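Local coordinates for protein exopolygalacturonase (Yersinia enterocolitica, PDB 2UVF) that probably hydrolyses polygalacturonic acid, the backbone of pectin, from a chain end, as a family 28 glycoside hydrolase of the periplasm, at residues Q42-A47 with M392-F397; W57-D62 with A453-M458; T129-A132 with S138-V141; G436-G441 with V480-N485. All blocks are in the same frame, centred on the assembly; numbering follows the deposited sequence.

In the fold
The N-terminal fibronectin type III domain packs against the flank of a parallel beta-helix. From the N terminus, Q42-A47 opens interaction 1 and W57-D62 opens interaction 2. Interaction 3 then closes a short loop inside the N-terminal domain, and so lies within the long loops of both. M392-F397 closes interaction 1. G436-G441 next opens interaction 4, before A453-M458 closes interaction 2 and V480-N485 closes interaction 4. Interactions 1 and 2 cross, as do 2 and 4, while 1 and 4 follow in series. Interactions 1 and 2 tie the two domains together. Interaction 4 joins two walls of the beta-helix across its interior. W57 packs on V130, and A453 pairs with T481 and R483.

Interaction 1 of 4, residues Q42-A47 with M392-F397; sequences QVPTLA and MVFNNF
Two nearly straight torsions of M392, chi1 -160° and chi2 -167°, carry its sulfur out to the ring of P44, and a bend at chi3 then turns CE toward Q42. M392 SD lies 3.8 Å from P44 CB and almost as close to P44 CG. The methionine chain and the proline ring cross at about a right angle. M392 CE continues past the ring and comes 3.9 Å from Q42 OE1. The other end of that amide is held locally, since Q42 NE2 bonds to Q40 O.

F394 completes the seat of the proline. F394 CE2 is 4.1 Å from P44 CG, and F394 CZ is at a similar distance, so the outer end of the phenyl meets the proline. With chi1 at 67°, CG sits between the backbone N and the carbonyl carbon, and the phenyl ring comes forward to P44. F427 of the next coil packs nearly parallel to this phenyl ring. W425 and F427 touch M392, and V366 touches P44.

P44 starts a type II turn that ends at A47. M392 and F394 lie on one strand of the beta-helix, and their side chains point out to the fibronectin type III domain. V56 and V54 of that domain touch P44 and F394. Just past the strand, N396 ND2 bonds to F394 O at 3.1 Å, from above the carbonyl plane.

L46 O accepts a hydrogen bond from R262 NH2 of the beta-helix, a polar tie beside this contact. Between the two segments themselves no hydrogen bond passes, and the contact is van der Waals, mainly between sulfur, methylene and aromatic carbon.

Interaction 2 of 4, residues W57-D62 with A453-M458; sequences WKAPED and AENNVM
The methyl of A59 lies against the side chain of N455, while its carbonyl faces the carboxylate of E454. A59 O and E454 OE1 are 3.7 Å apart. Both are acceptors, and a water mediates between the two segments. It donates to A59 O at 2.7 Å and accepts from K58 NZ at 3.0 Å. Its approach to E454 OE2, 2.4 Å, is too short for its length to be trusted. K58 NZ stays 4.8 Å from E454 OE2, so there is no direct salt bridge. The water lies between them, though its link to E454 is doubtful.

The E454 chain is extended beyond CG, which lifts the carboxylate off the strand toward the fibronectin type III domain. Each oxygen has further partners: OE1 forms a salt bridge with R483, and OE2 accepts from W425 NE1 and Q113 NE2. These donors probably keep the carboxylate ionised.

N455 has a left-handed backbone (phi 64°, psi 49°) and marks a corner of the coil. Its side chain touches N428 of the coil before and N484 of the coil after. Asparagines set side by side at successive corners are a recurrent feature of right-handed parallel beta-helices, as in pectate lyases.

Interaction 3 of 4, residues T129-A132 with S138-V141; sequences TVKA and SLSV
A132 and S140 meet through their peptide groups. S140 N donates to A132 O at 2.9 Å, in the carbonyl plane and with an angle of 150° at the hydrogen. L139 CA is also close to this oxygen, 3.2 Å from A132 O, as a CA-H...O contact.

The carbonyl of S140 points at the aliphatic chain of K131. K131 CD lies straight ahead of the C=O bond, 3.2 Å from S140 O, and CB and CG are little farther off. The lysine is extended beyond CG, so its methylenes run past this oxygen. L139 CD1 meets K131 CD at 3.9 Å, the two side chains crossing at about a right angle.

Here the chain leaves strand 125-134 of the fibronectin type III domain and doubles back along the flank that strand 146-149 goes on to pair with. Strand 66-73 pairs with the other flank.

S140 OG stands between its backbone N and carbonyl carbon (chi1 81°). There S140 OG takes a weak bond from A132 N, 3.3 Å away. S140 OG also donates to V141 O at 3.1 Å, from above the carbonyl plane. S140 CB packs on A132 CB. P38, near the start of the domain, also touches the S140 side chain.

Interaction 4 of 4, residues G436-G441 with V480-N485; sequences GAIVTG and VTFRNN
I438 and F482 form the closest contact, with I438 CG1 4.1 Å from F482 CE1. The methylene meets the phenyl at its edge, near the ring plane. Next to it, T440 CG2 and V480 CG2 face each other at 4.3 Å. No hydrogen bond links the two segments.

The torsions set these meetings. F482 CG is anti to the backbone N (chi1 -175°), and the ring reaches across toward I438. I438 CG1 is anti to its carbonyl carbon, at chi1 -53°, and so faces that ring.

I438 and T440 alternate with V439 along their strand, and V480 and F482 alternate with T481 along theirs. Each pair points its CB atoms at the other. I438 CA is 8.6 Å from F482 CA, and T440 CA is 9.0 Å from V480 CA. Two walls of the beta-helix, from successive turns, meet through its interior.

The second shell is also mostly apolar. L465 touches both I438 and F482, and A453 rests on I438. L524 and V527 pack on F482 from the following coil, and F522 packs on V480. The side-chain end of N485, just after the corner at N484, lies over one face of the F482 ring.

Strand 438-441 is bonded side by side with strand 463-470, I438 pairing with G464 and R466. Its last residue, G441, follows a cis peptide bond. There G441 O makes a weak hydrogen bond to O2 of a bound galacturonate. This is part of the largely apolar interior of a parallel beta-helix, behind the wall whose last residue lines the substrate pocket of this family 28 hydrolase.

Interaction 1 of 4, residues Q42-A47 with M392-F397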
loop_
_atom_site.group_PDB
_atom_site.type_symbol
_atom_site.label_atom_id
_atom_site.label_comp_id
_atom_site.label_asym_id
_atom_site.label_seq_id
_atom_site.Cartn_x
_atom_site.Cartn_y
_atom_site.Cartn_z
ATOM N N GLN A 42 0.702 -11.887 17.291
ATOM C CA GLN A 42 0.593 -12.855 16.204
ATOM C C GLN A 42 1.808 -12.808 15.304
ATOM O O GLN A 42 2.554 -11.838 15.312
ATOM C CB GLN A 42 -0.666 -12.584 15.370
ATOM C CG GLN A 42 -0.587 -11.291 14.577
ATOM C CD GLN A 42 -1.920 -10.800 14.104
ATOM O OE1 GLN A 42 -2.259 -10.964 12.937
ATOM N NE2 GLN A 42 -2.688 -10.182 15.001
ATOM N N VAL A 43 2.009 -13.873 14.545
ATOM C CA VAL A 43 2.947 -13.866 13.433
ATOM C C VAL A 43 2.112 -13.544 12.193
ATOM O O VAL A 43 1.126 -14.241 11.926
ATOM C CB VAL A 43 3.668 -15.229 13.249
ATOM C CG1 VAL A 43 4.744 -15.139 12.170
ATOM C CG2 VAL A 43 4.281 -15.690 14.566
ATOM N N PRO A 44 2.450 -12.446 11.481
ATOM C CA PRO A 44 1.834 -12.198 10.177
ATOM C C PRO A 44 2.146 -13.343 9.214
ATOM O O PRO A 44 3.195 -13.987 9.331
ATOM C CB PRO A 44 2.504 -10.889 9.707
ATOM C CG PRO A 44 2.978 -10.236 10.970
ATOM C CD PRO A 44 3.382 -11.371 11.865
ATOM N N THR A 45 1.220 -13.585 8.285
ATOM C CA THR A 45 1.314 -14.653 7.270
ATOM C C THR A 45 2.690 -14.813 6.617
ATOM O O THR A 45 3.213 -13.891 5.976
ATOM C CB THR A 45 0.231 -14.436 6.189
ATOM O OG1 THR A 45 -1.054 -14.751 6.745
ATOM C CG2 THR A 45 0.497 -15.278 4.940
ATOM N N LEU A 46 3.255 -16.009 6.787
ATOM C CA LEU A 46 4.557 -16.388 6.245
ATOM C C LEU A 46 5.712 -15.476 6.697
ATOM O O LEU A 46 6.816 -15.520 6.122
ATOM C CB LEU A 46 4.497 -16.518 4.718
ATOM C CG LEU A 46 3.804 -17.771 4.167
ATOM C CD1 LEU A 46 3.404 -17.563 2.747
ATOM C CD2 LEU A 46 4.713 -18.991 4.284
ATOM N N ALA A 47 5.450 -14.674 7.732
ATOM C CA ALA A 47 6.424 -13.729 8.280
ATOM C C ALA A 47 7.506 -14.426 9.122
ATOM O O ALA A 47 7.942 -13.918 10.163
ATOM C CB ALA A 47 5.705 -12.641 9.100
ATOM N N MET A 392 -2.077 -6.785 5.044
ATOM C CA MET A 392 -1.337 -6.086 6.091
ATOM C C MET A 392 -0.121 -5.435 5.468
ATOM O O MET A 392 0.556 -6.068 4.683
ATOM C CB MET A 392 -0.876 -7.103 7.120
ATOM C CG MET A 392 -0.540 -6.536 8.444
ATOM S SD MET A 392 0.323 -7.807 9.386
ATOM C CE MET A 392 -1.017 -8.910 9.844
ATOM N N VAL A 393 0.101 -4.159 5.781
ATOM C CA VAL A 393 1.281 -3.430 5.348
ATOM C C VAL A 393 1.894 -2.676 6.534
ATOM O O VAL A 393 1.270 -1.785 7.116
ATOM C CB VAL A 393 0.931 -2.430 4.211
ATOM C CG1 VAL A 393 2.099 -1.501 3.905
ATOM C CG2 VAL A 393 0.505 -3.156 2.944
ATOM N N PHE A 394 3.134 -3.021 6.876
ATOM C CA PHE A 394 3.845 -2.329 7.936
ATOM C C PHE A 394 5.323 -2.146 7.616
ATOM O O PHE A 394 5.880 -2.884 6.799
ATOM C CB PHE A 394 3.637 -3.025 9.293
ATOM C CG PHE A 394 4.249 -4.411 9.411
ATOM C CD1 PHE A 394 5.421 -4.595 10.132
ATOM C CD2 PHE A 394 3.588 -5.539 8.902
ATOM C CE1 PHE A 394 5.971 -5.865 10.307
ATOM C CE2 PHE A 394 4.129 -6.826 9.065
ATOM C CZ PHE A 394 5.324 -6.985 9.761
ATOM N N ASN A 395 5.924 -1.135 8.240
ATOM C CA ASN A 395 7.335 -0.765 8.043
ATOM C C ASN A 395 7.746 -0.366 6.640
ATOM O O ASN A 395 8.933 -0.306 6.341
ATOM C CB ASN A 395 8.282 -1.851 8.581
ATOM C CG ASN A 395 8.131 -2.052 10.069
ATOM O OD1 ASN A 395 7.318 -1.371 10.735
ATOM N ND2 ASN A 395 8.872 -3.024 10.604
ATOM N N ASN A 396 6.770 -0.068 5.795
ATOM C CA ASN A 396 7.036 0.334 4.411
ATOM C C ASN A 396 7.494 1.777 4.343
ATOM O O ASN A 396 7.069 2.595 5.131
ATOM C CB ASN A 396 5.776 0.146 3.541
ATOM C CG ASN A 396 5.618 -1.271 2.979
ATOM O OD1 ASN A 396 5.251 -1.446 1.813
ATOM N ND2 ASN A 396 5.884 -2.276 3.791
ATOM N N PHE A 397 8.388 2.083 3.415
ATOM C CA PHE A 397 8.651 3.462 3.012
ATOM C C PHE A 397 7.950 3.684 1.655
ATOM O O PHE A 397 8.130 2.892 0.749
ATOM C CB PHE A 397 10.167 3.707 2.903
ATOM C CG PHE A 397 10.553 5.067 2.332
ATOM C CD1 PHE A 397 10.828 6.149 3.170
ATOM C CD2 PHE A 397 10.692 5.245 0.954
ATOM C CE1 PHE A 397 11.198 7.375 2.646
ATOM C CE2 PHE A 397 11.059 6.474 0.425
ATOM C CZ PHE A 397 11.311 7.536 1.270
#

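Interaction 2 of 4, residues W57-D62 with A453-M458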
loop_
_atom_site.group_PDB
_atom_site.type_symbol
_atom_site.label_atom_id
_atom_site.label_comp_id
_atom_site.label_asym_id
_atom_site.label_seq_id
_atom_site.Cartn_x
_atom_site.Cartn_y
_atom_site.Cartn_z
ATOM N N TRP A 57 1.001 -6.988 16.847
ATOM C CA TRP A 57 -0.051 -6.981 17.852
ATOM C C TRP A 57 -0.840 -5.725 17.663
ATOM O O TRP A 57 -0.331 -4.768 17.069
ATOM C CB TRP A 57 0.534 -7.008 19.291
ATOM C CG TRP A 57 1.489 -5.886 19.576
ATOM C CD1 TRP A 57 1.177 -4.638 20.057
ATOM C CD2 TRP A 57 2.916 -5.897 19.381
ATOM N NE1 TRP A 57 2.321 -3.872 20.158
ATOM C CE2 TRP A 57 3.401 -4.622 19.764
ATOM C CE3 TRP A 57 3.830 -6.857 18.916
ATOM C CZ2 TRP A 57 4.760 -4.283 19.693
ATOM C CZ3 TRP A 57 5.191 -6.513 18.849
ATOM C CH2 TRP A 57 5.638 -5.239 19.237
ATOM N N LYS A 58 -2.064 -5.723 18.178
ATOM C CA LYS A 58 -2.879 -4.511 18.273
ATOM C C LYS A 58 -2.453 -3.507 19.364
ATOM O O LYS A 58 -2.190 -3.864 20.531
ATOM C CB LYS A 58 -4.350 -4.876 18.454
ATOM C CG LYS A 58 -4.972 -5.481 17.194
ATOM C CD LYS A 58 -6.476 -5.782 17.354
ATOM C CE LYS A 58 -7.340 -4.523 17.466
ATOM N NZ LYS A 58 -7.241 -3.678 16.254
ATOM N N ALA A 59 -2.367 -2.247 18.958
ATOM C CA ALA A 59 -2.329 -1.122 19.880
ATOM C C ALA A 59 -3.763 -0.619 19.946
ATOM O O ALA A 59 -4.471 -0.701 18.939
ATOM C CB ALA A 59 -1.401 -0.034 19.352
ATOM N N PRO A 60 -4.210 -0.110 21.120
ATOM C CA PRO A 60 -5.583 0.382 21.270
ATOM C C PRO A 60 -5.847 1.749 20.630
ATOM O O PRO A 60 -4.924 2.400 20.123
ATOM C CB PRO A 60 -5.759 0.473 22.797
ATOM C CG PRO A 60 -4.409 0.657 23.343
ATOM C CD PRO A 60 -3.440 0.009 22.381
ATOM N N GLU A 61 -7.103 2.185 20.682
ATOM C CA GLU A 61 -7.511 3.477 20.130
ATOM C C GLU A 61 -6.762 4.658 20.762
ATOM O O GLU A 61 -6.395 5.617 20.082
ATOM C CB GLU A 61 -9.006 3.650 20.336
ATOM C CG GLU A 61 -9.630 4.822 19.619
ATOM C CD GLU A 61 -11.134 4.800 19.743
ATOM O OE1 GLU A 61 -11.639 4.771 20.891
ATOM O OE2 GLU A 61 -11.822 4.808 18.702
ATOM N N ASP A 62 -6.544 4.566 22.070
ATOM C CA ASP A 62 -5.974 5.645 22.874
ATOM C C ASP A 62 -4.635 5.180 23.429
ATOM O O ASP A 62 -4.590 4.315 24.315
ATOM C CB ASP A 62 -6.954 5.988 24.008
ATOM C CG ASP A 62 -6.414 7.040 24.989
ATOM O OD1 ASP A 62 -5.412 7.745 24.700
ATOM O OD2 ASP A 62 -7.019 7.153 26.073
ATOM N N ALA A 453 -6.086 1.981 9.337
ATOM C CA ALA A 453 -4.790 2.644 9.134
ATOM C C ALA A 453 -4.354 3.423 10.404
ATOM O O ALA A 453 -4.853 4.517 10.689
ATOM C CB ALA A 453 -4.845 3.565 7.893
ATOM N N GLU A 454 -3.416 2.847 11.158
ATOM C CA GLU A 454 -3.009 3.422 12.449
ATOM C C GLU A 454 -1.513 3.483 12.591
ATOM O O GLU A 454 -0.802 2.632 12.091
ATOM C CB GLU A 454 -3.599 2.626 13.626
ATOM C CG GLU A 454 -3.330 1.113 13.573
ATOM C CD GLU A 454 -3.825 0.393 14.801
ATOM O OE1 GLU A 454 -4.385 1.070 15.693
ATOM O OE2 GLU A 454 -3.660 -0.850 14.876
ATOM N N ASN A 455 -1.052 4.489 13.316
ATOM C CA ASN A 455 0.337 4.570 13.776
ATOM C C ASN A 455 1.283 4.683 12.584
ATOM O O ASN A 455 2.287 3.966 12.490
ATOM C CB ASN A 455 0.696 3.406 14.734
ATOM C CG ASN A 455 -0.011 3.507 16.101
ATOM O OD1 ASN A 455 -0.837 2.654 16.475
ATOM N ND2 ASN A 455 0.328 4.529 16.855
ATOM N N ASN A 456 0.930 5.618 11.693
ATOM C CA ASN A 456 1.633 5.896 10.468
ATOM C C ASN A 456 2.044 7.364 10.508
ATOM O O ASN A 456 1.422 8.193 11.181
ATOM C CB ASN A 456 0.745 5.660 9.207
ATOM C CG ASN A 456 0.288 4.213 9.032
ATOM O OD1 ASN A 456 1.062 3.334 8.664
ATOM N ND2 ASN A 456 -0.987 3.973 9.259
ATOM N N VAL A 457 3.084 7.683 9.757
ATOM C CA VAL A 457 3.525 9.065 9.585
ATOM C C VAL A 457 3.502 9.417 8.085
ATOM O O VAL A 457 3.927 8.614 7.255
ATOM C CB VAL A 457 4.939 9.274 10.238
ATOM C CG1 VAL A 457 5.712 10.338 9.553
ATOM C CG2 VAL A 457 4.774 9.608 11.709
ATOM N N MET A 458 2.977 10.599 7.752
ATOM C CA MET A 458 2.942 11.072 6.365
ATOM C C MET A 458 3.654 12.417 6.252
ATOM O O MET A 458 3.336 13.353 6.988
ATOM C CB MET A 458 1.502 11.243 5.879
ATOM C CG MET A 458 0.687 9.988 5.800
ATOM S SD MET A 458 0.195 9.335 7.410
ATOM C CE MET A 458 -0.972 8.127 6.822
HETATM O O HOH W 1 -4.681 -2.167 16.632
#

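Interaction 3 of 4, residues T129-A132 with S138-V141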
loop_
_atom_site.group_PDB
_atom_site.type_symbol
_atom_site.label_atom_id
_atom_site.label_comp_id
_atom_site.label_asym_id
_atom_site.label_seq_id
_atom_site.Cartn_x
_atom_site.Cartn_y
_atom_site.Cartn_z
ATOM N N THR A 129 5.450 -13.364 24.551
ATOM C CA THR A 129 4.478 -12.393 25.070
ATOM C C THR A 129 4.933 -10.946 24.826
ATOM O O THR A 129 6.115 -10.694 24.584
ATOM C CB THR A 129 4.124 -12.594 26.584
ATOM O OG1 THR A 129 5.309 -12.528 27.388
ATOM C CG2 THR A 129 3.397 -13.912 26.816
ATOM N N VAL A 130 3.977 -10.016 24.896
ATOM C CA VAL A 130 4.220 -8.570 24.733
ATOM C C VAL A 130 3.526 -7.738 25.835
ATOM O O VAL A 130 2.358 -7.969 26.166
ATOM C CB VAL A 130 3.809 -8.064 23.288
ATOM C CG1 VAL A 130 2.308 -8.225 23.025
ATOM C CG2 VAL A 130 4.244 -6.627 23.056
ATOM N N LYS A 131 4.264 -6.784 26.404
ATOM C CA LYS A 131 3.713 -5.838 27.386
ATOM C C LYS A 131 3.842 -4.405 26.877
ATOM O O LYS A 131 4.899 -4.035 26.337
ATOM C CB LYS A 131 4.464 -5.926 28.730
ATOM C CG LYS A 131 4.585 -7.299 29.341
ATOM C CD LYS A 131 5.087 -7.181 30.774
ATOM C CE LYS A 131 5.266 -8.553 31.426
ATOM N NZ LYS A 131 5.185 -8.498 32.925
ATOM N N ALA A 132 2.775 -3.624 27.048
ATOM C CA ALA A 132 2.822 -2.167 26.919
ATOM C C ALA A 132 3.736 -1.550 27.973
ATOM O O ALA A 132 3.696 -1.927 29.148
ATOM C CB ALA A 132 1.433 -1.570 27.031
ATOM N N SER A 138 6.398 1.886 34.094
ATOM C CA SER A 138 5.693 0.642 34.429
ATOM C C SER A 138 5.144 -0.089 33.205
ATOM O O SER A 138 4.812 0.536 32.188
ATOM C CB SER A 138 4.555 0.913 35.417
ATOM O OG SER A 138 3.384 1.379 34.753
ATOM N N LEU A 139 5.034 -1.413 33.323
ATOM C CA LEU A 139 4.537 -2.270 32.247
ATOM C C LEU A 139 3.105 -2.720 32.498
ATOM O O LEU A 139 2.625 -2.673 33.630
ATOM C CB LEU A 139 5.436 -3.496 32.095
ATOM C CG LEU A 139 6.921 -3.238 31.872
ATOM C CD1 LEU A 139 7.693 -4.543 31.965
ATOM C CD2 LEU A 139 7.153 -2.554 30.531
ATOM N N SER A 140 2.416 -3.147 31.443
ATOM C CA SER A 140 1.099 -3.775 31.606
ATOM C C SER A 140 1.261 -5.280 31.793
ATOM O O SER A 140 2.320 -5.840 31.495
ATOM C CB SER A 140 0.202 -3.503 30.395
ATOM O OG SER A 140 0.503 -4.386 29.325
ATOM N N VAL A 141 0.204 -5.936 32.264
ATOM C CA VAL A 141 0.186 -7.396 32.299
ATOM C C VAL A 141 0.482 -7.957 30.894
ATOM O O VAL A 141 0.086 -7.358 29.876
ATOM C CB VAL A 141 -1.139 -7.976 32.914
ATOM C CG1 VAL A 141 -1.339 -7.458 34.330
ATOM C CG2 VAL A 141 -2.358 -7.652 32.063
#

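Interaction 4 of 4, residues G436-G441 with V480-N485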
loop_
_atom_site.group_PDB
_atom_site.type_symbol
_atom_site.label_atom_id
_atom_site.label_comp_id
_atom_site.label_asym_id
_atom_site.label_seq_id
_atom_site.Cartn_x
_atom_site.Cartn_y
_atom_site.Cartn_z
ATOM N N GLY A 436 -1.945 9.735 -2.347
ATOM C CA GLY A 436 -2.752 9.555 -1.161
ATOM C C GLY A 436 -2.205 8.384 -0.388
ATOM O O GLY A 436 -1.901 7.356 -0.967
ATOM N N ALA A 437 -2.052 8.551 0.915
ATOM C CA ALA A 437 -1.520 7.485 1.762
ATOM C C ALA A 437 -2.438 6.274 1.708
ATOM O O ALA A 437 -2.003 5.165 1.383
ATOM C CB ALA A 437 -1.361 7.963 3.199
ATOM N N ILE A 438 -3.707 6.509 2.048
ATOM C CA ILE A 438 -4.716 5.459 2.097
ATOM C C ILE A 438 -5.833 5.848 1.151
ATOM O O ILE A 438 -6.497 6.860 1.356
ATOM C CB ILE A 438 -5.234 5.227 3.549
ATOM C CG1 ILE A 438 -4.052 4.989 4.518
ATOM C CG2 ILE A 438 -6.323 4.114 3.603
ATOM C CD1 ILE A 438 -3.247 3.718 4.249
ATOM N N VAL A 439 -5.996 5.053 0.093
ATOM C CA VAL A 439 -6.920 5.365 -0.982
ATOM C C VAL A 439 -7.928 4.239 -1.179
ATOM O O VAL A 439 -7.538 3.112 -1.463
ATOM C CB VAL A 439 -6.181 5.644 -2.314
ATOM C CG1 VAL A 439 -7.187 6.119 -3.382
ATOM C CG2 VAL A 439 -5.091 6.675 -2.090
ATOM N N THR A 440 -9.214 4.557 -0.995
ATOM C CA THR A 440 -10.330 3.633 -1.249
ATOM C C THR A 440 -11.318 4.220 -2.288
ATOM O O THR A 440 -12.053 5.124 -1.953
ATOM C CB THR A 440 -11.179 3.386 0.052
ATOM O OG1 THR A 440 -11.895 4.578 0.377
ATOM C CG2 THR A 440 -10.344 3.008 1.257
ATOM N N GLY A 441 -11.328 3.828 -3.557
ATOM C CA GLY A 441 -10.183 3.457 -4.361
ATOM C C GLY A 441 -10.549 4.011 -5.727
ATOM O O GLY A 441 -9.708 4.125 -6.595
ATOM N N VAL A 480 -14.147 2.053 7.564
ATOM C CA VAL A 480 -12.775 2.506 7.323
ATOM C C VAL A 480 -12.371 3.404 8.503
ATOM O O VAL A 480 -13.068 4.375 8.807
ATOM C CB VAL A 480 -12.668 3.278 5.960
ATOM C CG1 VAL A 480 -11.377 4.067 5.866
ATOM C CG2 VAL A 480 -12.804 2.325 4.757
ATOM N N THR A 481 -11.277 3.043 9.180
ATOM C CA THR A 481 -10.763 3.792 10.335
ATOM C C THR A 481 -9.388 4.350 10.024
ATOM O O THR A 481 -8.502 3.629 9.574
ATOM C CB THR A 481 -10.712 2.944 11.659
ATOM O OG1 THR A 481 -12.038 2.583 12.048
ATOM C CG2 THR A 481 -10.090 3.737 12.813
ATOM N N PHE A 482 -9.220 5.637 10.287
ATOM C CA PHE A 482 -7.970 6.326 10.041
ATOM C C PHE A 482 -7.605 7.061 11.326
ATOM O O PHE A 482 -8.147 8.112 11.627
ATOM C CB PHE A 482 -8.148 7.292 8.862
ATOM C CG PHE A 482 -6.887 7.978 8.433
ATOM C CD1 PHE A 482 -6.129 7.469 7.375
ATOM C CD2 PHE A 482 -6.458 9.139 9.071
ATOM C CE1 PHE A 482 -4.983 8.118 6.963
ATOM C CE2 PHE A 482 -5.318 9.779 8.656
ATOM C CZ PHE A 482 -4.576 9.266 7.601
ATOM N N ARG A 483 -6.666 6.494 12.080
ATOM C CA ARG A 483 -6.419 6.948 13.451
ATOM C C ARG A 483 -4.950 6.913 13.863
ATOM O O ARG A 483 -4.157 6.202 13.275
ATOM C CB ARG A 483 -7.269 6.127 14.449
ATOM C CG ARG A 483 -6.848 4.695 14.619
ATOM C CD ARG A 483 -7.552 4.079 15.795
ATOM N NE ARG A 483 -7.085 2.732 16.094
ATOM C CZ ARG A 483 -7.831 1.781 16.667
ATOM N NH1 ARG A 483 -9.103 2.020 16.983
ATOM N NH2 ARG A 483 -7.311 0.586 16.897
ATOM N N ASN A 484 -4.608 7.663 14.910
ATOM C CA ASN A 484 -3.271 7.594 15.471
ATOM C C ASN A 484 -2.212 7.758 14.386
ATOM O O ASN A 484 -1.249 7.009 14.316
ATOM C CB ASN A 484 -3.078 6.286 16.216
ATOM C CG ASN A 484 -3.982 6.164 17.410
ATOM O OD1 ASN A 484 -4.480 7.163 17.930
ATOM N ND2 ASN A 484 -4.200 4.934 17.857
ATOM N N ASN A 485 -2.427 8.759 13.541
ATOM C CA ASN A 485 -1.526 9.080 12.440
ATOM C C ASN A 485 -1.094 10.512 12.570
ATOM O O ASN A 485 -1.900 11.374 12.924
ATOM C CB ASN A 485 -2.241 8.920 11.089
ATOM C CG ASN A 485 -2.655 7.505 10.811
ATOM O OD1 ASN A 485 -3.781 7.244 10.381
ATOM N ND2 ASN A 485 -1.768 6.581 11.051
#